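Local coordinates for probable chitinase A (Chromobacterium violaceum, PDB 4TX8), which probably hydrolyses chitin as an endochitinase of glycoside hydrolase family 18, and carries a carbohydrate-binding module beside its catalytic barrel, at residues F124-V129 and A161-D166; A274-I279 and G335-L340; T374-C379 and A385-A390. All blocks are in the same frame, centred on the assembly; numbering follows the deposited sequence.

Contact 1: residues F124-V129 and A161-D166; sequences FPLSQV and AQFIQD
Two waters grip OD2 of Asp166, both donating to it, and each bridges the carboxylate to the loop 124-129. The first lies 2.6 Å from Asp166 OD2 and accepts the backbone N-H of Leu126; it also sits in the plane of the Phe163 ring, at its edge. The second, 2.8 Å from Asp166 OD2, is hydrogen-bonded to OG of Ser127. The other carboxylate oxygen turns back to its own helix: Gln162 NE2 donates to Asp166 OD1 over 2.8 Å, arriving from above the carboxylate plane, 39° out of it, although OD1 lies almost exactly in the amide plane of the glutamine. With CG of Asp166 anti to its carbonyl carbon (chi1 -69°), the carboxylate lies against Ser127, whose CB comes within 3.5 Å of Asp166 OD1.

Beside this polar patch runs an apolar one. Leu126 CB rests on Asp166 CB at 3.9 Å, while Leu126 CD2 reaches Phe163 CE1 at 4.0 Å, the leucine and phenylalanine side chains crossing obliquely. Phe163 extends from the helix with CG anti to its backbone N (chi1 179°), which brings the ring to the leucine. On the barrel side Leu126 packs on Trp113 and Ile136, and further along the helix Gln170 NE2 donates to the carbonyl oxygen of Leu126.

The short 3-10 turn 126-128, in the loop between barrel strands 108-114 and 135-143, is thus held against the outer helix 160-171 of the (beta/alpha)8 barrel. Two waters carry polar links between the turn and the helix. A buried carboxylate that receives two water donors and an amide donor is probably stabilised in its charged form.

Contact 2: residues A274-I279 and G335-L340; sequences AYLPII and GSFKGL
Phe337, on the outlying beta-hairpin of strands 326-328 and 336-338, pushes its ring against helix 276-281 of the (beta/alpha)8 barrel. The ring is the bump, and Leu276 and Ile279, three residues apart and so on the same side of the helix, form the shallow hollow that receives it. Their backbones stay well apart, the nearest CA atoms, those of Leu276 and Phe337, being 7.1 Å from each other; side chains alone bridge the gap. With CG of Phe337 anti to the backbone N (chi1 174°), the ring continues outward from the strand toward the helix.

Leu276 offers one methyl, CD2, which comes obliquely to Phe337 CD1 at 3.9 Å. Ile279 meets the ring differently: the two side chains cross at about a right angle, and the CG2 branch abuts the ring edge, near its plane. This same methyl fills the notch between Phe337 and Leu340. Behind the pair, Ile279 and Leu340 both rest on Ile289 of barrel strand 288-292, while Phe327 of the partner strand meets the Phe337 ring. The interface is wholly apolar, with no hydrogen bond between the segments, and all four touching residues are buried. Its tightest point is Ile279 CG2 against Phe337 CE1 at 3.7 Å; the same methyl lies 4.1 Å from Leu340 CD1.

Contact 3: residues T374-C379 and A385-A390; sequences TTLQGC and AQAYPA
Thr374, in the last turn of helix 363-375, lies against the returning chain through its backbone: its CA makes a CA-H...O contact with Tyr388 O at 3.4 Å, 159° at the hydrogen. CG2 of Thr374, anti to the carbonyl carbon, adds a touch at 3.7 Å to Tyr388 O, while OG1 turns back to Leu370 O within the helix. The carbonyl oxygen of Thr374 meets the CB methyl of Ala387 at 3.4 Å. Thr375 presents only its backbone, CA standing 4.2 Å from Ala387 CB, and its hydroxyl bonds to Thr371 O.

At Leu376 the chain leaves the helix with positive phi (61°), and the side chain swings toward 385-390. Leu376 CD1 settles alongside the backbone, 3.6 Å from Ala387 N, and lies 4.1 Å from Ala387 CB; Pro384 packs on the same leucine. Farther on, Cys379 is tied to Cys372 by a disulfide, pinning the turn to the helix it has just left. No hydrogen bond crosses between the segments; the backbone bond of Tyr388 is made one residue earlier, with Leu373. This is a surface alpha-to-beta connection of a (beta/alpha)8 barrel, in which the chain doubles back beside the helix end before entering strand 393-397.

From the N terminus, the chain passes the carbohydrate-binding module and enters the barrel, where contact 1 closes first, joining the loop after strand 108-114 to helix 160-171 across strand 135-143. Contact 2 follows on the opposite side of the chain's centre, with about 36 Å between the two centres; it ties helix 276-281 to the hairpin strand 336-338, over a loop that includes strand 288-292 and helix 313-325. Contact 3 closes last and shortest, between the end of helix 363-375 and the approach to strand 393-397. The three loops run in series, neither nesting nor crossing. Contacts 2 and 3 are nearer neighbours, about 7 Å between nearest atoms, without touching.

Contact 1: residues F124-V129 and A161-D166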
loop_
_atom_site.group_PDB
_atom_site.type_symbol
_atom_site.label_atom_id
_atom_site.label_comp_id
_atom_site.label_asym_id
_atom_site.label_seq_id
_atom_site.Cartn_x
_atom_site.Cartn_y
_atom_site.Cartn_z
ATOM N N PHE A 124 -0.211 -5.432 -16.013
ATOM C CA PHE A 124 -0.199 -4.500 -17.130
ATOM C C PHE A 124 1.060 -3.640 -17.041
ATOM O O PHE A 124 1.610 -3.469 -15.953
ATOM C CB PHE A 124 -1.472 -3.642 -17.131
ATOM C CG PHE A 124 -1.562 -2.676 -15.980
ATOM C CD1 PHE A 124 -2.005 -3.095 -14.735
ATOM C CD2 PHE A 124 -1.211 -1.344 -16.148
ATOM C CE1 PHE A 124 -2.090 -2.203 -13.677
ATOM C CE2 PHE A 124 -1.296 -0.449 -15.094
ATOM C CZ PHE A 124 -1.735 -0.879 -13.858
ATOM N N PRO A 125 1.536 -3.121 -18.187
ATOM C CA PRO A 125 2.776 -2.333 -18.228
ATOM C C PRO A 125 2.815 -1.166 -17.236
ATOM O O PRO A 125 1.838 -0.430 -17.088
ATOM C CB PRO A 125 2.806 -1.820 -19.668
ATOM C CG PRO A 125 2.119 -2.904 -20.443
ATOM C CD PRO A 125 1.011 -3.387 -19.540
ATOM N N LEU A 126 3.954 -1.011 -16.566
ATOM C CA LEU A 126 4.136 0.024 -15.551
ATOM C C LEU A 126 3.938 1.429 -16.118
ATOM O O LEU A 126 3.531 2.348 -15.406
ATOM C CB LEU A 126 5.528 -0.092 -14.926
ATOM C CG LEU A 126 5.799 0.767 -13.688
ATOM C CD1 LEU A 126 5.118 0.172 -12.463
ATOM C CD2 LEU A 126 7.290 0.921 -13.456
ATOM N N SER A 127 4.226 1.589 -17.406
ATOM C CA SER A 127 4.060 2.869 -18.085
ATOM C C SER A 127 2.616 3.376 -18.060
ATOM O O SER A 127 2.375 4.575 -18.181
ATOM C CB SER A 127 4.535 2.756 -19.534
ATOM O OG SER A 127 3.816 1.743 -20.223
ATOM N N GLN A 128 1.663 2.463 -17.899
ATOM C CA GLN A 128 0.246 2.805 -17.995
ATOM C C GLN A 128 -0.386 3.166 -16.650
ATOM O O GLN A 128 -1.570 3.493 -16.591
ATOM C CB GLN A 128 -0.530 1.650 -18.640
ATOM C CG GLN A 128 -0.157 1.399 -20.094
ATOM C CD GLN A 128 -0.799 0.147 -20.657
ATOM O OE1 GLN A 128 -1.719 -0.416 -20.062
ATOM N NE2 GLN A 128 -0.311 -0.302 -21.809
ATOM N N VAL A 129 0.396 3.102 -15.576
ATOM C CA VAL A 129 -0.088 3.500 -14.257
ATOM C C VAL A 129 -0.465 4.982 -14.277
ATOM O O VAL A 129 0.338 5.827 -14.676
ATOM C CB VAL A 129 0.965 3.234 -13.163
ATOM C CG1 VAL A 129 0.546 3.869 -11.848
ATOM C CG2 VAL A 129 1.191 1.734 -12.996
ATOM N N ALA A 161 13.872 -4.849 -19.952
ATOM C CA ALA A 161 14.436 -3.601 -20.457
ATOM C C ALA A 161 13.377 -2.503 -20.522
ATOM O O ALA A 161 13.629 -1.361 -20.131
ATOM C CB ALA A 161 15.061 -3.815 -21.827
ATOM N N GLN A 162 12.194 -2.852 -21.018
ATOM C CA GLN A 162 11.102 -1.892 -21.124
ATOM C C GLN A 162 10.613 -1.476 -19.741
ATOM O O GLN A 162 10.338 -0.300 -19.497
ATOM C CB GLN A 162 9.949 -2.475 -21.939
ATOM C CG GLN A 162 8.803 -1.501 -22.141
ATOM C CD GLN A 162 9.244 -0.233 -22.841
ATOM O OE1 GLN A 162 9.830 -0.280 -23.921
ATOM N NE2 GLN A 162 8.974 0.913 -22.222
ATOM N N PHE A 163 10.511 -2.451 -18.844
ATOM C CA PHE A 163 10.127 -2.215 -17.456
ATOM C C PHE A 163 11.058 -1.207 -16.789
ATOM O O PHE A 163 10.611 -0.308 -16.075
ATOM C CB PHE A 163 10.134 -3.539 -16.693
ATOM C CG PHE A 163 9.775 -3.420 -15.237
ATOM C CD1 PHE A 163 8.487 -3.092 -14.849
ATOM C CD2 PHE A 163 10.720 -3.681 -14.257
ATOM C CE1 PHE A 163 8.154 -3.002 -13.512
ATOM C CE2 PHE A 163 10.397 -3.592 -12.918
ATOM C CZ PHE A 163 9.108 -3.251 -12.544
ATOM N N ILE A 164 12.356 -1.357 -17.038
ATOM C CA ILE A 164 13.360 -0.462 -16.474
ATOM C C ILE A 164 13.194 0.950 -17.037
ATOM O O ILE A 164 13.361 1.939 -16.320
ATOM C CB ILE A 164 14.786 -0.993 -16.745
ATOM C CG1 ILE A 164 15.068 -2.201 -15.847
ATOM C CG2 ILE A 164 15.832 0.090 -16.516
ATOM C CD1 ILE A 164 16.369 -2.912 -16.157
ATOM N N GLN A 165 12.845 1.040 -18.317
ATOM C CA GLN A 165 12.558 2.329 -18.937
ATOM C C GLN A 165 11.282 2.941 -18.365
ATOM O O GLN A 165 11.190 4.156 -18.189
ATOM C CB GLN A 165 12.438 2.184 -20.453
ATOM C CG GLN A 165 13.756 1.902 -21.150
ATOM C CD GLN A 165 13.598 1.724 -22.648
ATOM O OE1 GLN A 165 12.501 1.463 -23.142
ATOM N NE2 GLN A 165 14.698 1.868 -23.380
ATOM N N ASP A 166 10.301 2.091 -18.073
ATOM C CA ASP A 166 9.035 2.550 -17.511
ATOM C C ASP A 166 9.234 3.135 -16.115
ATOM O O ASP A 166 8.595 4.121 -15.750
ATOM C CB ASP A 166 8.018 1.409 -17.465
ATOM C CG ASP A 166 7.547 0.992 -18.846
ATOM O OD1 ASP A 166 7.822 1.726 -19.819
ATOM O OD2 ASP A 166 6.889 -0.066 -18.957
HETATM O O HOH W 1 6.318 -2.289 -17.660
HETATM O O HOH W 2 5.617 0.069 -21.467
#

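Contact 2: residues A274-I279 and G335-L340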
loop_
_atom_site.group_PDB
_atom_site.type_symbol
_atom_site.label_atom_id
_atom_site.label_comp_id
_atom_site.label_asym_id
_atom_site.label_seq_id
_atom_site.Cartn_x
_atom_site.Cartn_y
_atom_site.Cartn_z
ATOM N N ALA A 274 4.272 -6.285 17.915
ATOM C CA ALA A 274 5.572 -6.860 17.567
ATOM C C ALA A 274 6.375 -6.003 16.590
ATOM O O ALA A 274 7.591 -6.150 16.490
ATOM C CB ALA A 274 5.390 -8.262 16.999
ATOM N N TYR A 275 5.700 -5.110 15.873
ATOM C CA TYR A 275 6.367 -4.276 14.877
ATOM C C TYR A 275 6.955 -2.996 15.466
ATOM O O TYR A 275 7.748 -2.318 14.813
ATOM C CB TYR A 275 5.393 -3.907 13.758
ATOM C CG TYR A 275 5.965 -4.045 12.370
ATOM C CD1 TYR A 275 6.663 -3.002 11.775
ATOM C CD2 TYR A 275 5.804 -5.222 11.651
ATOM C CE1 TYR A 275 7.184 -3.130 10.500
ATOM C CE2 TYR A 275 6.318 -5.358 10.380
ATOM C CZ TYR A 275 7.008 -4.311 9.808
ATOM O OH TYR A 275 7.521 -4.450 8.539
ATOM N N LEU A 276 6.564 -2.661 16.692
ATOM C CA LEU A 276 6.930 -1.368 17.274
ATOM C C LEU A 276 8.448 -1.142 17.418
ATOM O O LEU A 276 8.929 -0.048 17.124
ATOM C CB LEU A 276 6.235 -1.184 18.629
ATOM C CG LEU A 276 4.701 -1.123 18.585
ATOM C CD1 LEU A 276 4.110 -1.148 19.985
ATOM C CD2 LEU A 276 4.214 0.105 17.826
ATOM N N PRO A 277 9.215 -2.157 17.864
ATOM C CA PRO A 277 10.657 -1.874 17.891
ATOM C C PRO A 277 11.286 -1.791 16.496
ATOM O O PRO A 277 12.342 -1.179 16.346
ATOM C CB PRO A 277 11.238 -3.051 18.686
ATOM C CG PRO A 277 10.205 -4.112 18.631
ATOM C CD PRO A 277 8.889 -3.420 18.553
ATOM N N ILE A 278 10.647 -2.383 15.491
ATOM C CA ILE A 278 11.126 -2.264 14.116
ATOM C C ILE A 278 10.961 -0.825 13.625
ATOM O O ILE A 278 11.885 -0.240 13.055
ATOM C CB ILE A 278 10.384 -3.228 13.166
ATOM C CG1 ILE A 278 10.635 -4.680 13.582
ATOM C CG2 ILE A 278 10.817 -3.001 11.722
ATOM C CD1 ILE A 278 9.831 -5.694 12.789
ATOM N N ILE A 279 9.778 -0.264 13.857
ATOM C CA ILE A 279 9.511 1.138 13.556
ATOM C C ILE A 279 10.464 2.053 14.317
ATOM O O ILE A 279 11.038 2.984 13.749
ATOM C CB ILE A 279 8.064 1.528 13.915
ATOM C CG1 ILE A 279 7.067 0.671 13.133
ATOM C CG2 ILE A 279 7.827 3.009 13.655
ATOM C CD1 ILE A 279 5.648 0.755 13.666
ATOM N N GLY A 335 6.754 0.791 29.104
ATOM C CA GLY A 335 7.175 1.115 27.754
ATOM C C GLY A 335 6.247 2.061 27.018
ATOM O O GLY A 335 5.050 2.122 27.299
ATOM N N SER A 336 6.811 2.804 26.072
ATOM C CA SER A 336 6.034 3.716 25.244
ATOM C C SER A 336 6.555 3.769 23.815
ATOM O O SER A 336 7.755 3.644 23.571
ATOM C CB SER A 336 6.037 5.127 25.839
ATOM O OG SER A 336 4.922 5.326 26.688
ATOM N N PHE A 337 5.639 3.955 22.872
ATOM C CA PHE A 337 6.013 4.224 21.495
ATOM C C PHE A 337 6.095 5.727 21.271
ATOM O O PHE A 337 5.115 6.440 21.477
ATOM C CB PHE A 337 5.012 3.603 20.520
ATOM C CG PHE A 337 5.263 3.977 19.090
ATOM C CD1 PHE A 337 6.291 3.380 18.375
ATOM C CD2 PHE A 337 4.479 4.934 18.463
ATOM C CE1 PHE A 337 6.531 3.729 17.055
ATOM C CE2 PHE A 337 4.711 5.289 17.145
ATOM C CZ PHE A 337 5.739 4.686 16.439
ATOM N N LYS A 338 7.264 6.205 20.855
ATOM C CA LYS A 338 7.453 7.624 20.572
ATOM C C LYS A 338 6.883 7.974 19.203
ATOM O O LYS A 338 7.151 7.288 18.217
ATOM C CB LYS A 338 8.934 7.998 20.644
ATOM C CG LYS A 338 9.554 7.744 22.005
ATOM C CD LYS A 338 8.859 8.572 23.073
ATOM C CE LYS A 338 8.863 7.867 24.418
ATOM N NZ LYS A 338 8.164 8.680 25.451
ATOM N N GLY A 339 6.098 9.045 19.156
ATOM C CA GLY A 339 5.407 9.440 17.942
ATOM C C GLY A 339 6.314 9.759 16.770
ATOM O O GLY A 339 7.479 10.115 16.946
ATOM N N LEU A 340 5.768 9.622 15.566
ATOM C CA LEU A 340 6.482 9.948 14.338
ATOM C C LEU A 340 6.052 11.312 13.817
ATOM O O LEU A 340 5.046 11.861 14.261
ATOM C CB LEU A 340 6.225 8.884 13.268
ATOM C CG LEU A 340 6.667 7.454 13.578
ATOM C CD1 LEU A 340 5.968 6.470 12.649
ATOM C CD2 LEU A 340 8.177 7.337 13.451
#

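Contact 3: residues T374-C379 and A385-A390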
loop_
_atom_site.group_PDB
_atom_site.type_symbol
_atom_site.label_atom_id
_atom_site.label_comp_id
_atom_site.label_asym_id
_atom_site.label_seq_id
_atom_site.Cartn_x
_atom_site.Cartn_y
_atom_site.Cartn_z
ATOM N N THR A 374 -5.657 16.942 8.487
ATOM C CA THR A 374 -4.860 18.058 7.979
ATOM C C THR A 374 -5.322 19.439 8.449
ATOM O O THR A 374 -4.498 20.333 8.630
ATOM C CB THR A 374 -4.832 18.075 6.434
ATOM O OG1 THR A 374 -6.169 18.147 5.925
ATOM C CG2 THR A 374 -4.147 16.823 5.894
ATOM N N THR A 375 -6.627 19.626 8.629
ATOM C CA THR A 375 -7.155 20.955 8.934
ATOM C C THR A 375 -8.137 20.988 10.100
ATOM O O THR A 375 -8.759 22.020 10.351
ATOM C CB THR A 375 -7.875 21.568 7.718
ATOM O OG1 THR A 375 -9.045 20.797 7.421
ATOM C CG2 THR A 375 -6.962 21.607 6.502
ATOM N N LEU A 376 -8.287 19.861 10.792
ATOM C CA LEU A 376 -9.178 19.765 11.948
ATOM C C LEU A 376 -10.638 20.044 11.587
ATOM O O LEU A 376 -11.440 20.394 12.451
ATOM C CB LEU A 376 -8.722 20.724 13.057
ATOM C CG LEU A 376 -8.152 20.107 14.335
ATOM C CD1 LEU A 376 -7.080 19.087 14.007
ATOM C CD2 LEU A 376 -7.596 21.192 15.246
ATOM N N GLN A 377 -10.982 19.881 10.312
ATOM C CA GLN A 377 -12.350 20.114 9.859
ATOM C C GLN A 377 -13.012 18.825 9.375
ATOM O O GLN A 377 -12.361 17.964 8.782
ATOM C CB GLN A 377 -12.374 21.165 8.746
ATOM C CG GLN A 377 -11.786 22.511 9.149
ATOM C CD GLN A 377 -12.479 23.117 10.358
ATOM O OE1 GLN A 377 -13.707 23.113 10.454
ATOM N NE2 GLN A 377 -11.689 23.637 11.293
ATOM N N GLY A 378 -14.309 18.701 9.638
ATOM C CA GLY A 378 -15.077 17.552 9.195
ATOM C C GLY A 378 -14.810 16.298 10.005
ATOM O O GLY A 378 -15.051 15.186 9.536
ATOM N N CYS A 379 -14.311 16.478 11.223
ATOM C CA CYS A 379 -13.974 15.350 12.088
ATOM C C CYS A 379 -15.214 14.691 12.677
ATOM O O CYS A 379 -16.270 15.314 12.791
ATOM C CB CYS A 379 -13.048 15.802 13.221
ATOM S SG CYS A 379 -11.414 16.362 12.689
ATOM N N ALA A 385 -5.199 16.573 18.242
ATOM C CA ALA A 385 -4.937 17.647 19.196
ATOM C C ALA A 385 -4.638 18.937 18.444
ATOM O O ALA A 385 -5.194 19.994 18.745
ATOM C CB ALA A 385 -3.786 17.282 20.114
ATOM N N GLN A 386 -3.753 18.834 17.460
ATOM C CA GLN A 386 -3.476 19.935 16.551
ATOM C C GLN A 386 -3.563 19.431 15.117
ATOM O O GLN A 386 -3.500 18.227 14.872
ATOM C CB GLN A 386 -2.099 20.540 16.827
ATOM C CG GLN A 386 -0.976 19.517 16.932
ATOM C CD GLN A 386 0.401 20.157 16.899
ATOM O OE1 GLN A 386 0.625 21.138 16.190
ATOM N NE2 GLN A 386 1.330 19.603 17.670
ATOM N N ALA A 387 -3.716 20.351 14.174
ATOM C CA ALA A 387 -3.774 19.987 12.767
ATOM C C ALA A 387 -2.422 19.468 12.296
ATOM O O ALA A 387 -1.379 19.885 12.802
ATOM C CB ALA A 387 -4.214 21.175 11.927
ATOM N N TYR A 388 -2.446 18.544 11.340
ATOM C CA TYR A 388 -1.220 18.053 10.720
ATOM C C TYR A 388 -1.211 18.384 9.237
ATOM O O TYR A 388 -1.571 17.541 8.411
ATOM C CB TYR A 388 -1.069 16.544 10.905
ATOM C CG TYR A 388 -1.281 16.062 12.317
ATOM C CD1 TYR A 388 -0.428 16.450 13.343
ATOM C CD2 TYR A 388 -2.326 15.203 12.622
ATOM C CE1 TYR A 388 -0.620 16.003 14.632
ATOM C CE2 TYR A 388 -2.524 14.752 13.904
ATOM C CZ TYR A 388 -1.670 15.153 14.904
ATOM O OH TYR A 388 -1.875 14.699 16.180
ATOM N N PRO A 389 -0.797 19.611 8.891
ATOM C CA PRO A 389 -0.787 20.032 7.485
ATOM C C PRO A 389 0.142 19.191 6.607
ATOM O O PRO A 389 -0.032 19.181 5.388
ATOM C CB PRO A 389 -0.309 21.491 7.556
ATOM C CG PRO A 389 0.348 21.631 8.895
ATOM C CD PRO A 389 -0.376 20.691 9.801
ATOM N N ALA A 390 1.095 18.487 7.211
ATOM C CA ALA A 390 2.040 17.682 6.443
ATOM C C ALA A 390 1.753 16.178 6.506
ATOM O O ALA A 390 2.625 15.375 6.177
ATOM C CB ALA A 390 3.463 17.957 6.912
#